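Local structure of major extracellular endoglucanase (4TUF) at residues N215-A220 and F265-G270; P235-P240 and L274-F279; Y300-G305 and R341-T346. The protein hydrolyses internal beta-1,4-glucosidic linkages in cellulose, lichenin and cereal beta-D-glucans, this chain being the TIM-barrel catalytic domain of the longer secreted enzyme. All blocks are in the same frame, centred on the assembly; numbering follows the deposited sequence.

Contact 1: residues N215-A220 and F265-G270. With 2HP (dihydrogenphosphate ion), chain I.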
loop_
_atom_site.group_PDB
_atom_site.type_symbol
_atom_site.label_atom_id
_atom_site.label_comp_id
_atom_site.label_asym_id
_atom_site.label_seq_id
_atom_site.Cartn_x
_atom_site.Cartn_y
_atom_site.Cartn_z
ATOM N N ASN A 215 10.574 -1.120 8.358
ATOM C CA ASN A 215 11.051 -1.632 9.643
ATOM C C ASN A 215 9.963 -1.665 10.706
ATOM O O ASN A 215 9.400 -0.631 11.060
ATOM C CB ASN A 215 12.225 -0.794 10.154
ATOM C CG ASN A 215 12.906 -1.410 11.369
ATOM O OD1 ASN A 215 12.726 -2.590 11.672
ATOM N ND2 ASN A 215 13.700 -0.609 12.065
ATOM N N LEU A 216 9.688 -2.854 11.231
ATOM C CA LEU A 216 8.680 -3.006 12.272
ATOM C C LEU A 216 9.281 -3.411 13.619
ATOM O O LEU A 216 8.546 -3.632 14.588
ATOM C CB LEU A 216 7.638 -4.034 11.845
ATOM C CG LEU A 216 6.581 -3.550 10.861
ATOM C CD1 LEU A 216 5.726 -4.721 10.439
ATOM C CD2 LEU A 216 5.735 -2.470 11.506
ATOM N N GLN A 217 10.608 -3.503 13.677
ATOM C CA GLN A 217 11.305 -3.964 14.881
ATOM C C GLN A 217 10.877 -3.283 16.195
ATOM O O GLN A 217 10.697 -3.974 17.197
ATOM C CB GLN A 217 12.820 -3.805 14.711
ATOM C CG GLN A 217 13.486 -4.859 13.851
ATOM C CD GLN A 217 14.901 -4.467 13.476
ATOM O OE1 GLN A 217 15.868 -4.936 14.074
ATOM N NE2 GLN A 217 15.028 -3.587 12.487
ATOM N N PRO A 218 10.714 -1.940 16.206
ATOM C CA PRO A 218 10.384 -1.308 17.493
ATOM C C PRO A 218 9.014 -1.692 18.070
ATOM O O PRO A 218 8.736 -1.377 19.228
ATOM C CB PRO A 218 10.421 0.190 17.162
ATOM C CG PRO A 218 11.318 0.299 15.991
ATOM C CD PRO A 218 11.016 -0.927 15.177
ATOM N N LEU A 219 8.182 -2.370 17.286
ATOM C CA LEU A 219 6.887 -2.852 17.769
ATOM C C LEU A 219 7.050 -3.885 18.887
ATOM O O LEU A 219 6.139 -4.118 19.681
ATOM C CB LEU A 219 6.083 -3.446 16.609
ATOM C CG LEU A 219 4.710 -4.044 16.903
ATOM C CD1 LEU A 219 3.802 -3.003 17.547
ATOM C CD2 LEU A 219 4.089 -4.580 15.625
ATOM N N ALA A 220 8.220 -4.505 18.952
ATOM C CA ALA A 220 8.481 -5.498 19.985
ATOM C C ALA A 220 8.646 -4.844 21.357
ATOM O O ALA A 220 8.382 -5.467 22.384
ATOM C CB ALA A 220 9.716 -6.312 19.629
ATOM N N PHE A 265 10.240 -7.422 9.221
ATOM C CA PHE A 265 8.804 -7.581 9.400
ATOM C C PHE A 265 8.308 -8.956 9.782
ATOM O O PHE A 265 7.294 -9.096 10.387
ATOM C CB PHE A 265 8.038 -7.083 8.176
ATOM C CG PHE A 265 8.416 -7.753 6.909
ATOM C CD1 PHE A 265 9.433 -7.279 6.173
ATOM C CD2 PHE A 265 7.749 -8.850 6.475
ATOM C CE1 PHE A 265 9.789 -7.885 5.017
ATOM C CE2 PHE A 265 8.098 -9.474 5.322
ATOM C CZ PHE A 265 9.122 -8.989 4.592
ATOM N N GLY A 266 9.026 -9.967 9.354
ATOM C CA GLY A 266 8.554 -11.330 9.344
ATOM C C GLY A 266 8.270 -11.924 10.682
ATOM O O GLY A 266 7.364 -12.682 10.871
ATOM N N GLN A 267 9.110 -11.579 11.615
ATOM C CA GLN A 267 8.999 -12.090 12.979
ATOM C C GLN A 267 7.671 -11.732 13.650
ATOM O O GLN A 267 7.319 -12.302 14.686
ATOM C CB GLN A 267 10.156 -11.563 13.827
ATOM C CG GLN A 267 10.252 -10.045 13.829
ATOM C CD GLN A 267 11.195 -9.519 14.887
ATOM O OE1 GLN A 267 11.118 -9.906 16.051
ATOM N NE2 GLN A 267 12.093 -8.630 14.488
ATOM N N PHE A 268 6.937 -10.790 13.064
ATOM C CA PHE A 268 5.668 -10.356 13.635
ATOM C C PHE A 268 4.483 -11.089 13.029
ATOM O O PHE A 268 3.354 -10.934 13.491
ATOM C CB PHE A 268 5.493 -8.848 13.458
ATOM C CG PHE A 268 6.509 -8.040 14.205
ATOM C CD1 PHE A 268 6.349 -7.781 15.553
ATOM C CD2 PHE A 268 7.635 -7.558 13.565
ATOM C CE1 PHE A 268 7.285 -7.052 16.249
ATOM C CE2 PHE A 268 8.577 -6.826 14.259
ATOM C CZ PHE A 268 8.400 -6.574 15.603
ATOM N N ALA A 269 4.745 -11.902 12.010
ATOM C CA ALA A 269 3.675 -12.573 11.271
ATOM C C ALA A 269 2.883 -13.535 12.136
ATOM O O ALA A 269 1.691 -13.730 11.915
ATOM C CB ALA A 269 4.244 -13.310 10.073
ATOM N N GLY A 270 3.548 -14.132 13.120
ATOM C CA GLY A 270 2.934 -15.154 13.947
ATOM C C GLY A 270 1.982 -14.623 15.000
ATOM O O GLY A 270 1.180 -15.378 15.547
HETATM P P 2HP I . 5.052 -9.160 19.543
HETATM O O1 2HP I . 4.145 -9.997 20.418
HETATM O O2 2HP I . 4.754 -9.463 18.094
HETATM O O3 2HP I . 4.804 -7.695 19.815
HETATM O O4 2HP I . 6.499 -9.478 19.838
#

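Contact 2: residues P235-P240 and L274-F279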
loop_
_atom_site.group_PDB
_atom_site.type_symbol
_atom_site.label_atom_id
_atom_site.label_comp_id
_atom_site.label_asym_id
_atom_site.label_seq_id
_atom_site.Cartn_x
_atom_site.Cartn_y
_atom_site.Cartn_z
ATOM N N PRO A 235 4.052 -3.407 6.066
ATOM C CA PRO A 235 5.328 -2.805 5.685
ATOM C C PRO A 235 5.581 -2.914 4.184
ATOM O O PRO A 235 4.858 -3.622 3.478
ATOM C CB PRO A 235 6.347 -3.631 6.467
ATOM C CG PRO A 235 5.709 -4.964 6.587
ATOM C CD PRO A 235 4.237 -4.700 6.749
ATOM N N HIS A 236 6.600 -2.211 3.711
ATOM C CA HIS A 236 7.015 -2.307 2.325
ATOM C C HIS A 236 8.376 -2.985 2.249
ATOM O O HIS A 236 9.162 -2.932 3.195
ATOM C CB HIS A 236 7.083 -0.921 1.680
ATOM C CG HIS A 236 5.773 -0.200 1.642
ATOM N ND1 HIS A 236 5.593 0.975 0.943
ATOM C CD2 HIS A 236 4.577 -0.487 2.212
ATOM C CE1 HIS A 236 4.344 1.384 1.090
ATOM N NE2 HIS A 236 3.706 0.515 1.855
ATOM N N VAL A 237 8.657 -3.614 1.117
ATOM C CA VAL A 237 9.985 -4.145 0.862
ATOM C C VAL A 237 10.242 -4.151 -0.642
ATOM O O VAL A 237 9.343 -4.446 -1.426
ATOM C CB VAL A 237 10.148 -5.563 1.453
ATOM C CG1 VAL A 237 9.003 -6.455 1.024
ATOM C CG2 VAL A 237 11.484 -6.171 1.058
ATOM N N TYR A 238 11.459 -3.798 -1.044
ATOM C CA TYR A 238 11.826 -3.798 -2.455
ATOM C C TYR A 238 13.155 -4.515 -2.683
ATOM O O TYR A 238 13.819 -4.935 -1.728
ATOM C CB TYR A 238 11.910 -2.372 -2.986
ATOM C CG TYR A 238 10.712 -1.526 -2.646
ATOM C CD1 TYR A 238 9.604 -1.490 -3.481
ATOM C CD2 TYR A 238 10.687 -0.763 -1.485
ATOM C CE1 TYR A 238 8.503 -0.722 -3.165
ATOM C CE2 TYR A 238 9.594 0.012 -1.165
ATOM C CZ TYR A 238 8.506 0.028 -2.012
ATOM O OH TYR A 238 7.411 0.796 -1.702
ATOM N N GLY A 239 13.533 -4.657 -3.952
ATOM C CA GLY A 239 14.734 -5.380 -4.324
ATOM C C GLY A 239 15.796 -4.516 -4.981
ATOM O O GLY A 239 15.751 -3.286 -4.899
ATOM N N PRO A 240 16.753 -5.166 -5.655
ATOM C CA PRO A 240 17.982 -4.555 -6.180
ATOM C C PRO A 240 17.765 -3.324 -7.060
ATOM O O PRO A 240 18.632 -2.449 -7.067
ATOM C CB PRO A 240 18.606 -5.688 -6.999
ATOM C CG PRO A 240 18.088 -6.931 -6.370
ATOM C CD PRO A 240 16.685 -6.606 -5.956
ATOM N N LEU A 274 -0.554 -9.632 9.039
ATOM C CA LEU A 274 0.491 -8.956 8.283
ATOM C C LEU A 274 0.450 -9.288 6.799
ATOM O O LEU A 274 0.176 -10.418 6.398
ATOM C CB LEU A 274 1.863 -9.308 8.863
ATOM C CG LEU A 274 3.098 -8.528 8.398
ATOM C CD1 LEU A 274 4.122 -8.464 9.519
ATOM C CD2 LEU A 274 3.721 -9.154 7.154
ATOM N N LEU A 275 0.713 -8.270 5.992
ATOM C CA LEU A 275 0.887 -8.422 4.557
ATOM C C LEU A 275 1.797 -7.296 4.074
ATOM O O LEU A 275 2.073 -6.359 4.820
ATOM C CB LEU A 275 -0.464 -8.400 3.831
ATOM C CG LEU A 275 -1.490 -7.295 4.127
ATOM C CD1 LEU A 275 -1.061 -5.929 3.618
ATOM C CD2 LEU A 275 -2.839 -7.665 3.530
ATOM N N LEU A 276 2.254 -7.371 2.831
ATOM C CA LEU A 276 3.045 -6.281 2.272
ATOM C C LEU A 276 2.174 -5.259 1.532
ATOM O O LEU A 276 1.435 -5.604 0.615
ATOM C CB LEU A 276 4.109 -6.838 1.335
ATOM C CG LEU A 276 5.104 -7.774 2.003
ATOM C CD1 LEU A 276 6.031 -8.395 0.968
ATOM C CD2 LEU A 276 5.882 -7.018 3.056
ATOM N N GLY A 277 2.266 -3.997 1.937
ATOM C CA GLY A 277 1.554 -2.930 1.259
ATOM C C GLY A 277 2.125 -2.646 -0.118
ATOM O O GLY A 277 1.392 -2.324 -1.052
ATOM N N GLU A 278 3.443 -2.754 -0.241
ATOM C CA GLU A 278 4.119 -2.615 -1.527
ATOM C C GLU A 278 5.304 -3.566 -1.614
ATOM O O GLU A 278 6.145 -3.613 -0.715
ATOM C CB GLU A 278 4.609 -1.179 -1.746
ATOM C CG GLU A 278 3.519 -0.142 -1.944
ATOM C CD GLU A 278 4.086 1.246 -2.153
ATOM O OE1 GLU A 278 5.291 1.341 -2.458
ATOM O OE2 GLU A 278 3.338 2.241 -2.011
ATOM N N PHE A 279 5.360 -4.325 -2.699
ATOM C CA PHE A 279 6.552 -5.083 -3.047
ATOM C C PHE A 279 6.568 -5.289 -4.561
ATOM O O PHE A 279 5.511 -5.324 -5.203
ATOM C CB PHE A 279 6.594 -6.420 -2.307
ATOM C CG PHE A 279 5.561 -7.406 -2.768
ATOM C CD1 PHE A 279 4.255 -7.329 -2.310
ATOM C CD2 PHE A 279 5.898 -8.419 -3.652
ATOM C CE1 PHE A 279 3.304 -8.238 -2.733
ATOM C CE2 PHE A 279 4.952 -9.334 -4.077
ATOM C CZ PHE A 279 3.655 -9.245 -3.619
#

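Contact 3: residues Y300-G305 and R341-T346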
loop_
_atom_site.group_PDB
_atom_site.type_symbol
_atom_site.label_atom_id
_atom_site.label_comp_id
_atom_site.label_asym_id
_atom_site.label_seq_id
_atom_site.Cartn_x
_atom_site.Cartn_y
_atom_site.Cartn_z
ATOM N N TYR A 300 9.510 -17.118 0.722
ATOM C CA TYR A 300 9.557 -16.798 2.148
ATOM C C TYR A 300 8.181 -16.421 2.693
ATOM O O TYR A 300 7.808 -16.833 3.790
ATOM C CB TYR A 300 10.551 -15.667 2.411
ATOM C CG TYR A 300 10.483 -15.113 3.813
ATOM C CD1 TYR A 300 11.093 -15.774 4.872
ATOM C CD2 TYR A 300 9.806 -13.927 4.082
ATOM C CE1 TYR A 300 11.028 -15.275 6.158
ATOM C CE2 TYR A 300 9.736 -13.420 5.367
ATOM C CZ TYR A 300 10.351 -14.097 6.399
ATOM O OH TYR A 300 10.286 -13.600 7.676
ATOM N N LEU A 301 7.432 -15.633 1.926
ATOM C CA LEU A 301 6.080 -15.249 2.316
ATOM C C LEU A 301 5.188 -16.477 2.503
ATOM O O LEU A 301 4.491 -16.594 3.514
ATOM C CB LEU A 301 5.470 -14.307 1.279
ATOM C CG LEU A 301 5.999 -12.872 1.237
ATOM C CD1 LEU A 301 5.376 -12.101 0.076
ATOM C CD2 LEU A 301 5.734 -12.172 2.554
ATOM N N ARG A 302 5.217 -17.388 1.531
ATOM C CA ARG A 302 4.445 -18.626 1.606
ATOM C C ARG A 302 4.767 -19.403 2.883
ATOM O O ARG A 302 3.881 -19.985 3.510
ATOM C CB ARG A 302 4.713 -19.510 0.383
ATOM C CG ARG A 302 4.276 -18.922 -0.959
ATOM C CD ARG A 302 2.812 -19.200 -1.253
ATOM N NE ARG A 302 2.523 -20.631 -1.250
ATOM C CZ ARG A 302 1.298 -21.147 -1.313
ATOM N NH1 ARG A 302 0.238 -20.348 -1.385
ATOM N NH2 ARG A 302 1.134 -22.464 -1.299
ATOM N N SER A 303 6.040 -19.394 3.271
ATOM C CA SER A 303 6.498 -20.151 4.432
ATOM C C SER A 303 6.052 -19.510 5.748
ATOM O O SER A 303 5.927 -20.187 6.770
ATOM C CB SER A 303 8.021 -20.289 4.408
ATOM O OG SER A 303 8.655 -19.069 4.748
ATOM N N LYS A 304 5.818 -18.202 5.724
ATOM C CA LYS A 304 5.348 -17.497 6.910
ATOM C C LYS A 304 3.822 -17.510 6.986
ATOM O O LYS A 304 3.231 -16.837 7.828
ATOM C CB LYS A 304 5.867 -16.056 6.923
ATOM C CG LYS A 304 7.376 -15.937 7.085
ATOM C CD LYS A 304 7.867 -16.585 8.377
ATOM C CE LYS A 304 7.384 -15.829 9.611
ATOM N NZ LYS A 304 7.862 -16.467 10.877
ATOM N N GLY A 305 3.189 -18.277 6.101
ATOM C CA GLY A 305 1.743 -18.401 6.087
ATOM C C GLY A 305 1.063 -17.209 5.442
ATOM O O GLY A 305 -0.138 -16.999 5.617
ATOM N N ARG A 341 0.390 -15.457 -8.772
ATOM C CA ARG A 341 -0.537 -16.571 -8.589
ATOM C C ARG A 341 0.105 -17.654 -7.735
ATOM O O ARG A 341 -0.577 -18.348 -6.981
ATOM C CB ARG A 341 -0.988 -17.135 -9.936
ATOM C CG ARG A 341 -1.788 -16.130 -10.748
ATOM C CD ARG A 341 -2.455 -16.748 -11.957
ATOM N NE ARG A 341 -3.135 -15.734 -12.762
ATOM C CZ ARG A 341 -2.684 -15.268 -13.923
ATOM N NH1 ARG A 341 -1.552 -15.733 -14.439
ATOM N NH2 ARG A 341 -3.373 -14.345 -14.574
ATOM N N THR A 342 1.422 -17.779 -7.847
ATOM C CA THR A 342 2.178 -18.681 -6.993
ATOM C C THR A 342 2.034 -18.262 -5.536
ATOM O O THR A 342 1.743 -19.084 -4.673
ATOM C CB THR A 342 3.663 -18.710 -7.385
ATOM O OG1 THR A 342 3.810 -19.406 -8.627
ATOM C CG2 THR A 342 4.494 -19.410 -6.313
ATOM N N LEU A 343 2.228 -16.972 -5.278
ATOM C CA LEU A 343 2.052 -16.408 -3.944
ATOM C C LEU A 343 0.630 -16.616 -3.431
ATOM O O LEU A 343 0.429 -17.012 -2.284
ATOM C CB LEU A 343 2.391 -14.915 -3.944
ATOM C CG LEU A 343 2.117 -14.165 -2.636
ATOM C CD1 LEU A 343 3.049 -14.646 -1.534
ATOM C CD2 LEU A 343 2.230 -12.659 -2.825
ATOM N N TRP A 344 -0.350 -16.355 -4.290
ATOM C CA TRP A 344 -1.760 -16.447 -3.913
ATOM C C TRP A 344 -2.231 -17.882 -3.664
ATOM O O TRP A 344 -3.229 -18.098 -2.976
ATOM C CB TRP A 344 -2.640 -15.821 -4.992
ATOM C CG TRP A 344 -2.386 -14.371 -5.243
ATOM C CD1 TRP A 344 -1.754 -13.487 -4.414
ATOM C CD2 TRP A 344 -2.755 -13.631 -6.415
ATOM N NE1 TRP A 344 -1.712 -12.240 -4.998
ATOM C CE2 TRP A 344 -2.317 -12.304 -6.227
ATOM C CE3 TRP A 344 -3.415 -13.963 -7.606
ATOM C CZ2 TRP A 344 -2.518 -11.309 -7.186
ATOM C CZ3 TRP A 344 -3.616 -12.973 -8.557
ATOM C CH2 TRP A 344 -3.170 -11.662 -8.340
ATOM N N GLY A 345 -1.525 -18.858 -4.232
ATOM C CA GLY A 345 -1.921 -20.250 -4.104
ATOM C C GLY A 345 -2.991 -20.620 -5.115
ATOM O O GLY A 345 -3.894 -21.410 -4.828
ATOM N N THR A 346 -2.879 -20.043 -6.309
ATOM C CA THR A 346 -3.870 -20.227 -7.363
ATOM C C THR A 346 -3.232 -20.716 -8.667
ATOM O O THR A 346 -2.788 -21.861 -8.769
ATOM C CB THR A 346 -4.637 -18.913 -7.641
ATOM O OG1 THR A 346 -3.706 -17.874 -7.971
ATOM C CG2 THR A 346 -5.445 -18.489 -6.417
#

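Contact 1: residues N215-A220 and F265-G270
Phe268 packs its ring against the turn formed by Leu216, Leu219 and Ala220 and supplies the largest share of the buried surface. Its CB points toward 215-220, and with CG anti to the carbonyl carbon (chi1 -64°) the ring lies against that turn. One side of the ring, CD2 and CE2, and its tip CZ meet Leu216; the other side, CD1 and CE1, meets Leu219. CD2 lies 3.9 Å from Leu216 CB. On the other branch, CD1 approaches Leu219 CD2. Phe268 CD1 is also 3.4 Å from 2HP O2, a phosphate oxygen at the ring edge near its plane. Further out, CE1 is 3.8 Å from Leu219 CB and equally far from the backbone N of Ala220. Its counterpart CE2 lies beside Leu216 O and C, and CZ is close to the same oxygen, which lies obliquely to the ring. Gln217 O lies at the edge, near the ring plane, 3.8 Å from CZ. Beside this ring, Leu216 CD1 reaches Phe265 CB, and Gln217 CG faces Gln267 NE2, whose own bond goes to Arg263 O.

The turn is held partly from within. Asn215 OD1 takes the backbone N of Gln217, closing an Asx turn, and also Gln217 NE2 from the opposite face of its carboxamide plane, while Gln217 OE1 bonds Thr206 N outside it. Opposite, 265-270 runs from the end of helix 257-266 into a type I turn, Gly266 to Ala269.

The contact thus joins the long loop before strand 231-238 to the end of the next helix of the glycoside hydrolase family 5 barrel by apolar contact; the glutamine and asparagine amides find their bonds elsewhere, and the phosphate is hydrogen-bonded by Thr271 OG1.

Contact 2: residues P235-P240 and L274-F279
Glu278, the probable nucleophile, lays its CB over the centre of the His236 ring in a CH-pi contact, 3.7 Å from the centroid and 14° off the normal. Its CG is anti to the carbonyl carbon and the chain runs on extended, carrying the carboxylate past CE1 with its plane 29° from the imidazole. OE1 lies at the edge of the Tyr238 ring, near the hydroxyl; their modelled separation is too short to trust at this resolution. Glu157, the probable proton donor, bonds both His236 ND1 and Tyr238 OH, and Arg58 forms a salt bridge with Glu278 OE2. With chi1 at 50°, Val237 turns CG1 between its backbone N and carbonyl carbon, to 3.5 Å from Leu276 CD1. Two backbone bonds tie the segments where 274-279 turns a corner at Gly277 and Glu278: Val237 N to Glu278 O, 3.1 Å, and Gly277 N to Pro235 O, 3.0 Å.

Strands 231-238 and 276-280 are parallel neighbours in the TIM barrel, linked through helix 257-266 as a beta-alpha-beta unit. Phe265 and Trp261 of that helix cover Pro235, Leu276 and Val237, Trp293 of helix 288-303 also touches Val237, and strand 309-311 follows beyond 276-280.

Contact 3: residues Y300-G305 and R341-T346
Leu301 and Arg302 meet Leu343 where two helices of the outer layer of the TIM barrel, 288-303 and 334-344, come together at their C-terminal ends, each closed by a Schellman motif. Just before the meeting point, Tyr300 bonds Glu262 through its hydroxyl, and Lys304 CG lies over one face of the Tyr300 ring, offset toward the rim.

Leu301 provides the apolar part. Its CB is 3.7 Å from Leu343 CD1, and its own CD1 lies about as near to that methyl. Leu343 has CG anti to its backbone N (chi1 174°), which brings the end of the side chain back to Leu301 although its CB starts away from the other helix. On the barrel side, Leu301 touches Leu276 and Leu343 touches Phe279 of strand 276-280.

Arg302 has more of its surface covered by 341-346 than any other residue of 300-305. Its chain bends at chi2 and chi3, laying CD 3.4 Å from Leu343 O and bringing the guanidinium to the end of helix 334-344. Thr342 O lies over one face of that group, while Leu343 O sits near its plane at the edge and receives a weak hydrogen bond from NH1, 3.5 Å long. A positive group beside the carbonyl end of a helix would probably be attracted by its dipole.

Gly305, with positive phi, ends the first helix: Ile306 N bonds Leu301 O and Gly305 N bonds Arg302 O. Gly345 plays the same part in the partner helix, where Thr346 N reaches Arg341 O at 2.9 Å; the CA of Gly345 lies 3.5 Å from Arg302 NH1.

Overall arrangement
Contact 2 lies in the barrel core, about 8 Å from the chain centre to its own centre, and all its touching residues are buried; the centres of contacts 1 and 3 lie at about 17 and 18 Å, the first mostly buried and the second half exposed. Helix 257-266, whose end enters contact 1, connects the two strands of contact 2, and Leu216 packs on Pro235. Leu276 and Phe279 in turn border contact 3, while Tyr300 reaches Gly266. Chemistry changes with position: the probable nucleophile over a histidine ring, with backbone bonds, at the centre; an aromatic ring beside a bound phosphate in contact 1; and leucines with an arginine against helix-end carbonyls in contact 3.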